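Local coordinates for protein metallo-beta-lactamase (Pseudomonas stutzeri, PDB 4ZEJ) that probably hydrolyses the beta-lactam ring of antibiotics to a substituted beta-amino acid, using two zinc ions as a class B metallo-beta-lactamase, at residues E5-F16 with R53-W61; W77-K86 with L104-A113. All blocks are in the same frame, centred on the assembly; numbering follows the deposited sequence.

Contact 1: E5-F16 with R53-W61; sequences ELRIEKVKENIF and RDTETLVHW
Glu5 OE2 is gripped by Arg53 NE, through a nearly straight bond (2.9 Å, 176° at the hydrogen), and by a water; OE2 lies in the plane of the guanidinium. The other oxygen, OE1, lies tilted from that plane and meets Arg53 NH2, also at 2.9 Å. Using NE and NH2, one to each oxygen, the arginine grips the carboxylate side-on, both bonds falling on syn lone pairs. Arg53 gets there on an extended chain, whereas Glu5 folds back at chi2 (-70°). The same water donates to Asp54 OD2 (2.7 Å) and accepts from Thr57 OG1, bridging two carboxylates whose facing oxygens, Glu5 OE2 and Asp54 OD2, lie 4.3 Å apart. Leu6, just ahead of strand 7-12, and Ile8 within it turn toward helix 52-64. Leu6 CD2 rests beside Leu58 CB, and Ile8 CD1 sits over the five-membered ring of Trp61, 3.8 Å from its centroid. The far edge of this indole makes a T-shaped pair with Phe16 of strand 15-24: CH2 stands 3.8 Å above the centre of the phenyl ring, the planes at 63°. A charged end, where Arg53 and the shared water probably offset the Glu5-Asp54 repulsion, thus gives way to CH-pi and edge-to-face contacts.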
loop_
_atom_site.group_PDB
_atom_site.type_symbol
_atom_site.label_atom_id
_atom_site.label_comp_id
_atom_site.label_asym_id
_atom_site.label_seq_id
_atom_site.Cartn_x
_atom_site.Cartn_y
_atom_site.Cartn_z
ATOM N N GLU A 5 -5.789 16.704 -8.102
ATOM C CA GLU A 5 -4.382 16.376 -8.299
ATOM C C GLU A 5 -3.876 15.570 -7.097
ATOM O O GLU A 5 -4.502 15.556 -6.041
ATOM C CB GLU A 5 -3.530 17.649 -8.430
ATOM C CG GLU A 5 -3.929 18.623 -9.545
ATOM C CD GLU A 5 -3.659 18.124 -10.954
ATOM O OE1 GLU A 5 -4.235 18.704 -11.902
ATOM O OE2 GLU A 5 -2.872 17.167 -11.145
ATOM N N LEU A 6 -2.731 14.915 -7.260
ATOM C CA LEU A 6 -2.035 14.277 -6.143
ATOM C C LEU A 6 -1.675 15.319 -5.100
ATOM O O LEU A 6 -1.339 16.454 -5.450
ATOM C CB LEU A 6 -0.719 13.636 -6.634
ATOM C CG LEU A 6 0.134 12.907 -5.573
ATOM C CD1 LEU A 6 0.142 11.405 -5.726
ATOM C CD2 LEU A 6 1.556 13.418 -5.607
ATOM N N ARG A 7 -1.705 14.935 -3.833
ATOM C CA ARG A 7 -1.069 15.744 -2.792
ATOM C C ARG A 7 -0.168 14.898 -1.911
ATOM O O ARG A 7 -0.292 13.672 -1.867
ATOM C CB ARG A 7 -2.098 16.530 -1.985
ATOM C CG ARG A 7 -3.065 15.654 -1.245
ATOM C CD ARG A 7 -4.028 16.520 -0.456
ATOM N NE ARG A 7 -4.791 15.728 0.481
ATOM C CZ ARG A 7 -5.906 15.050 0.204
ATOM N NH1 ARG A 7 -6.416 15.010 -1.027
ATOM N NH2 ARG A 7 -6.510 14.393 1.187
ATOM N N ILE A 8 0.793 15.565 -1.279
ATOM C CA ILE A 8 1.797 14.912 -0.448
ATOM C C ILE A 8 1.838 15.643 0.873
ATOM O O ILE A 8 2.010 16.860 0.895
ATOM C CB ILE A 8 3.190 14.913 -1.117
ATOM C CG1 ILE A 8 3.130 14.252 -2.501
ATOM C CG2 ILE A 8 4.187 14.138 -0.262
ATOM C CD1 ILE A 8 4.305 14.590 -3.396
ATOM N N GLU A 9 1.670 14.910 1.971
ATOM C CA GLU A 9 1.580 15.517 3.297
ATOM C C GLU A 9 2.440 14.731 4.288
ATOM O O GLU A 9 2.524 13.506 4.206
ATOM C CB GLU A 9 0.085 15.606 3.699
ATOM C CG GLU A 9 -0.657 16.700 2.904
ATOM C CD GLU A 9 -2.174 16.596 2.906
ATOM O OE1 GLU A 9 -2.692 15.565 2.474
ATOM O OE2 GLU A 9 -2.859 17.584 3.286
ATOM N N LYS A 10 3.103 15.428 5.208
ATOM C CA LYS A 10 3.980 14.761 6.176
ATOM C C LYS A 10 3.162 14.033 7.245
ATOM O O LYS A 10 2.226 14.606 7.787
ATOM C CB LYS A 10 4.903 15.781 6.849
ATOM C CG LYS A 10 6.006 15.172 7.705
ATOM C CD LYS A 10 6.942 16.264 8.194
ATOM C CE LYS A 10 7.947 15.765 9.210
ATOM N NZ LYS A 10 8.759 16.900 9.742
ATOM N N VAL A 11 3.530 12.791 7.554
ATOM C CA VAL A 11 2.944 12.030 8.673
ATOM C C VAL A 11 3.790 12.245 9.930
ATOM O O VAL A 11 3.285 12.599 10.996
ATOM C CB VAL A 11 2.872 10.516 8.352
ATOM C CG1 VAL A 11 2.299 9.731 9.526
ATOM C CG2 VAL A 11 2.048 10.287 7.090
ATOM N N LYS A 12 5.083 11.996 9.789
ATOM C CA LYS A 12 6.068 12.273 10.828
ATOM C C LYS A 12 7.427 12.408 10.152
ATOM O O LYS A 12 7.509 12.312 8.917
ATOM C CB LYS A 12 6.066 11.172 11.898
ATOM C CG LYS A 12 6.488 9.780 11.422
ATOM C CD LYS A 12 6.321 8.721 12.518
ATOM C CE LYS A 12 7.258 8.908 13.690
ATOM N NZ LYS A 12 7.170 7.790 14.678
ATOM N N GLU A 13 8.482 12.627 10.942
ATOM C CA GLU A 13 9.838 12.736 10.397
ATOM C C GLU A 13 10.092 11.600 9.399
ATOM O O GLU A 13 9.873 10.424 9.711
ATOM C CB GLU A 13 10.897 12.695 11.503
ATOM C CG GLU A 13 12.339 12.890 11.000
ATOM C CD GLU A 13 13.389 12.725 12.082
ATOM O OE1 GLU A 13 13.045 12.273 13.193
ATOM O OE2 GLU A 13 14.575 13.047 11.828
ATOM N N ASN A 14 10.518 11.975 8.198
ATOM C CA ASN A 14 10.922 11.034 7.152
ATOM C C ASN A 14 9.793 10.242 6.481
ATOM O O ASN A 14 10.076 9.398 5.638
ATOM C CB ASN A 14 12.034 10.081 7.656
ATOM C CG ASN A 14 13.354 10.791 7.881
ATOM O OD1 ASN A 14 13.719 11.676 7.119
ATOM N ND2 ASN A 14 14.086 10.390 8.916
ATOM N N ILE A 15 8.534 10.527 6.810
ATOM C CA ILE A 15 7.403 9.747 6.285
ATOM C C ILE A 15 6.341 10.673 5.718
ATOM O O ILE A 15 5.807 11.536 6.428
ATOM C CB ILE A 15 6.768 8.833 7.365
ATOM C CG1 ILE A 15 7.823 7.906 7.995
ATOM C CG2 ILE A 15 5.593 8.038 6.778
ATOM C CD1 ILE A 15 8.431 6.859 7.083
ATOM N N PHE A 16 6.024 10.478 4.439
ATOM C CA PHE A 16 5.046 11.301 3.748
ATOM C C PHE A 16 3.936 10.436 3.177
ATOM O O PHE A 16 4.198 9.364 2.631
ATOM C CB PHE A 16 5.725 12.089 2.634
ATOM C CG PHE A 16 6.740 13.076 3.146
ATOM C CD1 PHE A 16 6.385 14.400 3.366
ATOM C CD2 PHE A 16 8.034 12.664 3.463
ATOM C CE1 PHE A 16 7.310 15.311 3.860
ATOM C CE2 PHE A 16 8.967 13.563 3.974
ATOM C CZ PHE A 16 8.605 14.889 4.170
ATOM N N ARG A 53 -0.195 10.445 -14.531
ATOM C CA ARG A 53 -0.058 11.862 -14.213
ATOM C C ARG A 53 0.427 12.033 -12.780
ATOM O O ARG A 53 1.388 12.754 -12.515
ATOM C CB ARG A 53 -1.413 12.567 -14.390
ATOM C CG ARG A 53 -1.411 14.087 -14.201
ATOM C CD ARG A 53 -2.844 14.591 -14.028
ATOM N NE ARG A 53 -2.952 16.047 -13.869
ATOM C CZ ARG A 53 -3.137 16.939 -14.851
ATOM N NH1 ARG A 53 -3.224 16.574 -16.133
ATOM N NH2 ARG A 53 -3.229 18.235 -14.548
ATOM N N ASP A 54 -0.239 11.353 -11.853
ATOM C CA ASP A 54 0.092 11.499 -10.438
ATOM C C ASP A 54 1.403 10.805 -10.055
ATOM O O ASP A 54 2.120 11.288 -9.181
ATOM C CB ASP A 54 -1.066 11.020 -9.565
ATOM C CG ASP A 54 -2.266 11.946 -9.628
ATOM O OD1 ASP A 54 -3.355 11.508 -9.236
ATOM O OD2 ASP A 54 -2.135 13.113 -10.054
ATOM N N THR A 55 1.720 9.693 -10.708
ATOM C CA THR A 55 3.002 9.022 -10.516
ATOM C C THR A 55 4.134 9.955 -10.950
ATOM O O THR A 55 5.104 10.121 -10.226
ATOM C CB THR A 55 3.051 7.670 -11.265
ATOM O OG1 THR A 55 2.042 6.807 -10.727
ATOM C CG2 THR A 55 4.404 6.991 -11.121
ATOM N N GLU A 56 3.976 10.605 -12.099
ATOM C CA GLU A 56 4.962 11.599 -12.544
ATOM C C GLU A 56 5.134 12.758 -11.551
ATOM O O GLU A 56 6.262 13.149 -11.236
ATOM C CB GLU A 56 4.617 12.122 -13.939
ATOM C CG GLU A 56 5.661 13.094 -14.473
ATOM C CD GLU A 56 5.613 13.337 -15.978
ATOM O OE1 GLU A 56 5.028 12.542 -16.742
ATOM O OE2 GLU A 56 6.218 14.335 -16.408
ATOM N N THR A 57 4.024 13.296 -11.054
ATOM C CA THR A 57 4.068 14.369 -10.057
ATOM C C THR A 57 4.845 13.973 -8.802
ATOM O O THR A 57 5.705 14.725 -8.343
ATOM C CB THR A 57 2.660 14.823 -9.674
ATOM O OG1 THR A 57 1.992 15.259 -10.863
ATOM C CG2 THR A 57 2.704 15.976 -8.672
ATOM N N LEU A 58 4.543 12.786 -8.279
ATOM C CA LEU A 58 5.204 12.248 -7.112
ATOM C C LEU A 58 6.712 12.088 -7.325
ATOM O O LEU A 58 7.510 12.500 -6.470
ATOM C CB LEU A 58 4.599 10.887 -6.751
ATOM C CG LEU A 58 5.206 10.177 -5.537
ATOM C CD1 LEU A 58 4.932 10.999 -4.288
ATOM C CD2 LEU A 58 4.682 8.751 -5.401
ATOM N N VAL A 59 7.091 11.490 -8.450
ATOM C CA VAL A 59 8.517 11.275 -8.767
ATOM C C VAL A 59 9.252 12.622 -8.932
ATOM O O VAL A 59 10.381 12.795 -8.444
ATOM C CB VAL A 59 8.679 10.352 -10.000
ATOM C CG1 VAL A 59 10.124 10.275 -10.466
ATOM C CG2 VAL A 59 8.177 8.943 -9.680
ATOM N N HIS A 60 8.606 13.580 -9.586
ATOM C CA HIS A 60 9.165 14.924 -9.719
ATOM C C HIS A 60 9.392 15.589 -8.370
ATOM O O HIS A 60 10.402 16.256 -8.184
ATOM C CB HIS A 60 8.268 15.810 -10.593
ATOM C CG HIS A 60 8.371 15.513 -12.049
ATOM N ND1 HIS A 60 8.072 16.441 -13.023
ATOM C CD2 HIS A 60 8.802 14.408 -12.703
ATOM C CE1 HIS A 60 8.292 15.911 -14.212
ATOM N NE2 HIS A 60 8.727 14.676 -14.043
ATOM N N TRP A 61 8.455 15.409 -7.439
ATOM C CA TRP A 61 8.590 15.967 -6.098
ATOM C C TRP A 61 9.795 15.369 -5.363
ATOM O O TRP A 61 10.568 16.104 -4.733
ATOM C CB TRP A 61 7.294 15.774 -5.293
ATOM C CG TRP A 61 7.349 16.278 -3.858
ATOM C CD1 TRP A 61 7.040 17.530 -3.414
ATOM C CD2 TRP A 61 7.709 15.519 -2.696
ATOM N NE1 TRP A 61 7.198 17.604 -2.051
ATOM C CE2 TRP A 61 7.608 16.383 -1.583
ATOM C CE3 TRP A 61 8.133 14.199 -2.489
ATOM C CZ2 TRP A 61 7.909 15.968 -0.280
ATOM C CZ3 TRP A 61 8.434 13.784 -1.190
ATOM C CH2 TRP A 61 8.313 14.668 -0.100
HETATM O O HOH W 1 -0.814 15.460 -10.068
#

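Contact 2: W77-K86 with L104-A113. With ZN (zinc ion), chain C; ZN (zinc ion), chain D.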
loop_
_atom_site.group_PDB
_atom_site.type_symbol
_atom_site.label_atom_id
_atom_site.label_comp_id
_atom_site.label_asym_id
_atom_site.label_seq_id
_atom_site.Cartn_x
_atom_site.Cartn_y
_atom_site.Cartn_z
ATOM N N TRP A 77 -2.290 -6.393 -6.131
ATOM C CA TRP A 77 -2.230 -6.199 -7.593
ATOM C C TRP A 77 -3.160 -5.139 -8.183
ATOM O O TRP A 77 -2.946 -4.704 -9.316
ATOM C CB TRP A 77 -2.409 -7.525 -8.320
ATOM C CG TRP A 77 -3.809 -8.074 -8.359
ATOM C CD1 TRP A 77 -4.422 -8.831 -7.410
ATOM C CD2 TRP A 77 -4.754 -7.930 -9.430
ATOM N NE1 TRP A 77 -5.691 -9.173 -7.820
ATOM C CE2 TRP A 77 -5.918 -8.633 -9.057
ATOM C CE3 TRP A 77 -4.728 -7.271 -10.666
ATOM C CZ2 TRP A 77 -7.060 -8.686 -9.875
ATOM C CZ3 TRP A 77 -5.859 -7.335 -11.488
ATOM C CH2 TRP A 77 -7.005 -8.036 -11.086
ATOM N N HIS A 78 -4.180 -4.712 -7.445
ATOM C CA HIS A 78 -5.188 -3.817 -8.029
ATOM C C HIS A 78 -4.604 -2.471 -8.427
ATOM O O HIS A 78 -3.560 -2.053 -7.911
ATOM C CB HIS A 78 -6.385 -3.624 -7.096
ATOM C CG HIS A 78 -7.217 -4.858 -6.929
ATOM N ND1 HIS A 78 -7.983 -5.103 -5.811
ATOM C CD2 HIS A 78 -7.388 -5.928 -7.737
ATOM C CE1 HIS A 78 -8.618 -6.253 -5.956
ATOM N NE2 HIS A 78 -8.262 -6.779 -7.111
ATOM N N GLU A 79 -5.308 -1.790 -9.325
ATOM C CA GLU A 79 -4.809 -0.562 -9.959
ATOM C C GLU A 79 -4.504 0.593 -9.009
ATOM O O GLU A 79 -3.588 1.389 -9.281
ATOM C CB GLU A 79 -5.783 -0.082 -11.042
ATOM C CG GLU A 79 -5.795 -0.980 -12.268
ATOM C CD GLU A 79 -6.757 -0.520 -13.354
ATOM O OE1 GLU A 79 -7.071 0.697 -13.433
ATOM O OE2 GLU A 79 -7.190 -1.379 -14.156
ATOM N N ASP A 80 -5.235 0.690 -7.897
ATOM C CA ASP A 80 -4.933 1.732 -6.906
ATOM C C ASP A 80 -3.563 1.547 -6.228
ATOM O O ASP A 80 -3.069 2.479 -5.616
ATOM C CB ASP A 80 -6.052 1.911 -5.860
ATOM C CG ASP A 80 -6.278 0.692 -4.998
ATOM O OD1 ASP A 80 -6.314 -0.417 -5.534
ATOM O OD2 ASP A 80 -6.462 0.833 -3.784
ATOM N N ARG A 81 -2.955 0.363 -6.347
ATOM C CA ARG A 81 -1.604 0.095 -5.828
ATOM C C ARG A 81 -0.489 0.064 -6.894
ATOM O O ARG A 81 0.690 0.225 -6.563
ATOM C CB ARG A 81 -1.585 -1.282 -5.157
ATOM C CG ARG A 81 -2.677 -1.614 -4.159
ATOM C CD ARG A 81 -2.563 -0.805 -2.883
ATOM N NE ARG A 81 -3.508 0.288 -2.853
ATOM C CZ ARG A 81 -3.449 1.351 -2.053
ATOM N NH1 ARG A 81 -2.449 1.547 -1.182
ATOM N NH2 ARG A 81 -4.416 2.246 -2.142
ATOM N N THR A 82 -0.863 -0.235 -8.133
ATOM C CA THR A 82 0.054 -0.609 -9.209
ATOM C C THR A 82 -0.067 0.230 -10.488
ATOM O O THR A 82 0.716 0.018 -11.407
ATOM C CB THR A 82 -0.178 -2.080 -9.625
ATOM O OG1 THR A 82 -1.533 -2.240 -10.069
ATOM C CG2 THR A 82 0.138 -3.026 -8.490
ATOM N N ALA A 83 -0.999 1.183 -10.554
ATOM C CA ALA A 83 -1.234 1.965 -11.790
ATOM C C ALA A 83 0.045 2.558 -12.398
ATOM O O ALA A 83 0.191 2.607 -13.618
ATOM C CB ALA A 83 -2.251 3.085 -11.549
ATOM N N GLY A 84 0.952 3.019 -11.550
ATOM C CA GLY A 84 2.193 3.658 -12.000
ATOM C C GLY A 84 3.384 2.763 -12.277
ATOM O O GLY A 84 4.459 3.270 -12.622
ATOM N N ILE A 85 3.233 1.444 -12.148
ATOM C CA ILE A 85 4.357 0.528 -12.369
ATOM C C ILE A 85 4.944 0.648 -13.782
ATOM O O ILE A 85 6.168 0.676 -13.939
ATOM C CB ILE A 85 3.991 -0.953 -12.036
ATOM C CG1 ILE A 85 3.908 -1.124 -10.510
ATOM C CG2 ILE A 85 5.014 -1.924 -12.623
ATOM C CD1 ILE A 85 3.537 -2.520 -10.043
ATOM N N LYS A 86 4.090 0.688 -14.800
ATOM C CA LYS A 86 4.566 0.821 -16.186
ATOM C C LYS A 86 5.369 2.114 -16.376
ATOM O O LYS A 86 6.478 2.089 -16.945
ATOM C CB LYS A 86 3.395 0.751 -17.166
ATOM C CG LYS A 86 3.784 0.971 -18.609
ATOM C CD LYS A 86 2.627 0.660 -19.526
ATOM C CE LYS A 86 2.948 1.054 -20.951
ATOM N NZ LYS A 86 4.121 0.314 -21.486
ATOM N N LEU A 104 -0.610 -12.345 -10.476
ATOM C CA LEU A 104 -1.936 -11.771 -10.699
ATOM C C LEU A 104 -1.926 -10.617 -11.698
ATOM O O LEU A 104 -2.869 -10.489 -12.476
ATOM C CB LEU A 104 -2.580 -11.342 -9.370
ATOM C CG LEU A 104 -3.057 -12.524 -8.515
ATOM C CD1 LEU A 104 -3.260 -12.112 -7.061
ATOM C CD2 LEU A 104 -4.330 -13.140 -9.075
ATOM N N LEU A 105 -0.872 -9.797 -11.694
ATOM C CA LEU A 105 -0.741 -8.745 -12.706
ATOM C C LEU A 105 -0.676 -9.368 -14.114
ATOM O O LEU A 105 -1.438 -8.978 -15.008
ATOM C CB LEU A 105 0.476 -7.859 -12.446
ATOM C CG LEU A 105 0.322 -6.923 -11.236
ATOM C CD1 LEU A 105 1.680 -6.352 -10.853
ATOM C CD2 LEU A 105 -0.692 -5.815 -11.508
ATOM N N LYS A 106 0.194 -10.353 -14.285
ATOM C CA LYS A 106 0.347 -11.014 -15.595
ATOM C C LYS A 106 -0.950 -11.682 -16.074
ATOM O O LYS A 106 -1.360 -11.490 -17.225
ATOM C CB LYS A 106 1.506 -12.011 -15.558
ATOM C CG LYS A 106 2.867 -11.345 -15.448
ATOM C CD LYS A 106 4.002 -12.361 -15.418
ATOM C CE LYS A 106 5.024 -12.029 -14.339
ATOM N NZ LYS A 106 6.240 -12.884 -14.478
ATOM N N GLU A 107 -1.602 -12.428 -15.178
ATOM C CA GLU A 107 -2.882 -13.096 -15.456
ATOM C C GLU A 107 -3.952 -12.121 -15.953
ATOM O O GLU A 107 -4.761 -12.476 -16.808
ATOM C CB GLU A 107 -3.375 -13.836 -14.194
ATOM C CG GLU A 107 -4.748 -14.503 -14.285
ATOM C CD GLU A 107 -4.839 -15.578 -15.362
ATOM O OE1 GLU A 107 -3.827 -16.275 -15.593
ATOM O OE2 GLU A 107 -5.920 -15.745 -15.980
ATOM N N ASN A 108 -3.937 -10.895 -15.427
ATOM C CA ASN A 108 -4.870 -9.839 -15.820
ATOM C C ASN A 108 -4.312 -8.836 -16.860
ATOM O O ASN A 108 -4.835 -7.721 -17.010
ATOM C CB ASN A 108 -5.357 -9.131 -14.556
ATOM C CG ASN A 108 -6.268 -10.011 -13.718
ATOM O OD1 ASN A 108 -7.467 -10.039 -13.947
ATOM N ND2 ASN A 108 -5.705 -10.726 -12.741
ATOM N N LYS A 109 -3.273 -9.258 -17.582
ATOM C CA LYS A 109 -2.643 -8.500 -18.677
ATOM C C LYS A 109 -2.179 -7.104 -18.251
ATOM O O LYS A 109 -2.377 -6.114 -18.962
ATOM C CB LYS A 109 -3.565 -8.456 -19.905
ATOM C CG LYS A 109 -3.864 -9.832 -20.478
ATOM C CD LYS A 109 -4.819 -9.754 -21.660
ATOM C CE LYS A 109 -4.645 -10.922 -22.619
ATOM N NZ LYS A 109 -5.493 -10.783 -23.837
ATOM N N LYS A 110 -1.560 -7.047 -17.069
ATOM C CA LYS A 110 -0.984 -5.820 -16.555
ATOM C C LYS A 110 0.528 -5.916 -16.563
ATOM O O LYS A 110 1.107 -6.994 -16.474
ATOM C CB LYS A 110 -1.474 -5.543 -15.133
ATOM C CG LYS A 110 -2.988 -5.537 -14.970
ATOM C CD LYS A 110 -3.653 -4.470 -15.813
ATOM C CE LYS A 110 -5.122 -4.314 -15.452
ATOM N NZ LYS A 110 -5.772 -3.269 -16.280
ATOM N N GLU A 111 1.158 -4.759 -16.634
ATOM C CA GLU A 111 2.603 -4.657 -16.546
ATOM C C GLU A 111 3.067 -5.125 -15.158
ATOM O O GLU A 111 2.583 -4.606 -14.165
ATOM C CB GLU A 111 2.994 -3.199 -16.768
ATOM C CG GLU A 111 4.377 -3.013 -17.294
ATOM C CD GLU A 111 4.541 -3.612 -18.677
ATOM O OE1 GLU A 111 5.282 -4.603 -18.782
ATOM O OE2 GLU A 111 3.908 -3.120 -19.640
ATOM N N PRO A 112 3.961 -6.131 -15.085
ATOM C CA PRO A 112 4.419 -6.601 -13.776
ATOM C C PRO A 112 5.543 -5.729 -13.242
ATOM O O PRO A 112 6.166 -4.976 -13.999
ATOM C CB PRO A 112 4.927 -8.016 -14.070
ATOM C CG PRO A 112 5.397 -7.947 -15.476
ATOM C CD PRO A 112 4.504 -6.962 -16.180
ATOM N N ALA A 113 5.801 -5.834 -11.943
ATOM C CA ALA A 113 6.963 -5.180 -11.346
ATOM C C ALA A 113 8.237 -5.828 -11.909
ATOM O O ALA A 113 8.221 -6.991 -12.299
ATOM C CB ALA A 113 6.924 -5.286 -9.827
HETATM ZN ZN ZN C . -7.435 -0.213 -2.337
HETATM ZN ZN ZN D . -7.835 -4.042 -4.066
HETATM O O HOH W 2 -10.176 -3.395 -4.740
#
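The zinc-binding loop of the metallo-beta-lactamase fold, His-Trp-His-Glu-Asp in this chain, packs here against the end of helix 99-107 and the turn that follows it. Trp77, set between the two metal-binding histidines His76 and His78, makes the central contact. Its CG stands between the backbone N and the carbonyl carbon (chi1 75°), which lays the indole across the helix end. Leu104 CB sits over the five-membered ring, 3.8 Å from its centroid, and Leu104 CD1 reaches CD1 of the indole. Over the same face, at the six-membered ring, lies the side-chain amide of Asn108, its plane only 18° from that of the ring and its CG 3.4 Å from Trp77 CH2. That amide is held by a nearly straight bond from ND2 to Leu104 O (2.9 Å, 174°), which also accepts from Asn108 N on the opposite side of the carbonyl plane. The imidazole of His78 comes edge-on to the other indole face, while its ND1 binds one zinc at 2.0 Å together with His76 and His138. Asp80 OD2 binds the second zinc with Cys157 and His199, and also accepts from Arg81 NH2, and weakly from NE. The packed tryptophan is therefore a direct neighbour of the metal ligands. A Schellman motif with Lys109 at C-prime ends the helix and brings Lys110 round to Glu79, where NZ meets OE2 from above the carboxylate plane, 3.2 Å away. Further along, Lys86 and Glu111 form a long salt bridge at the surface. Deeper in, Leu105 CD2 meets Thr82 end to end, and Ile85 CG2 lies 3.5 Å from Pro112 O.

Overall arrangement
From the N terminus, strand 7-12 turns back into strand 15-24, and the sheet continues through 30-39 and 42-46 before helix 52-64 returns to cover the first hairpin; there contact 1 closes its loop. Strand 68-73 then leads to the zinc-binding loop, and contact 2 closes a shorter excursion through helix 85-90, strand 95-98 and helix 99-107. The two follow one another in series, neither nested nor crossed, with centres about 21 Å apart. They nevertheless touch: Thr55 OG1 on the helix packs 3.4 Å from Gly84 CA. Contact 1 joins the outer strand to a helix, while contact 2 joins the metal loop to a helix end.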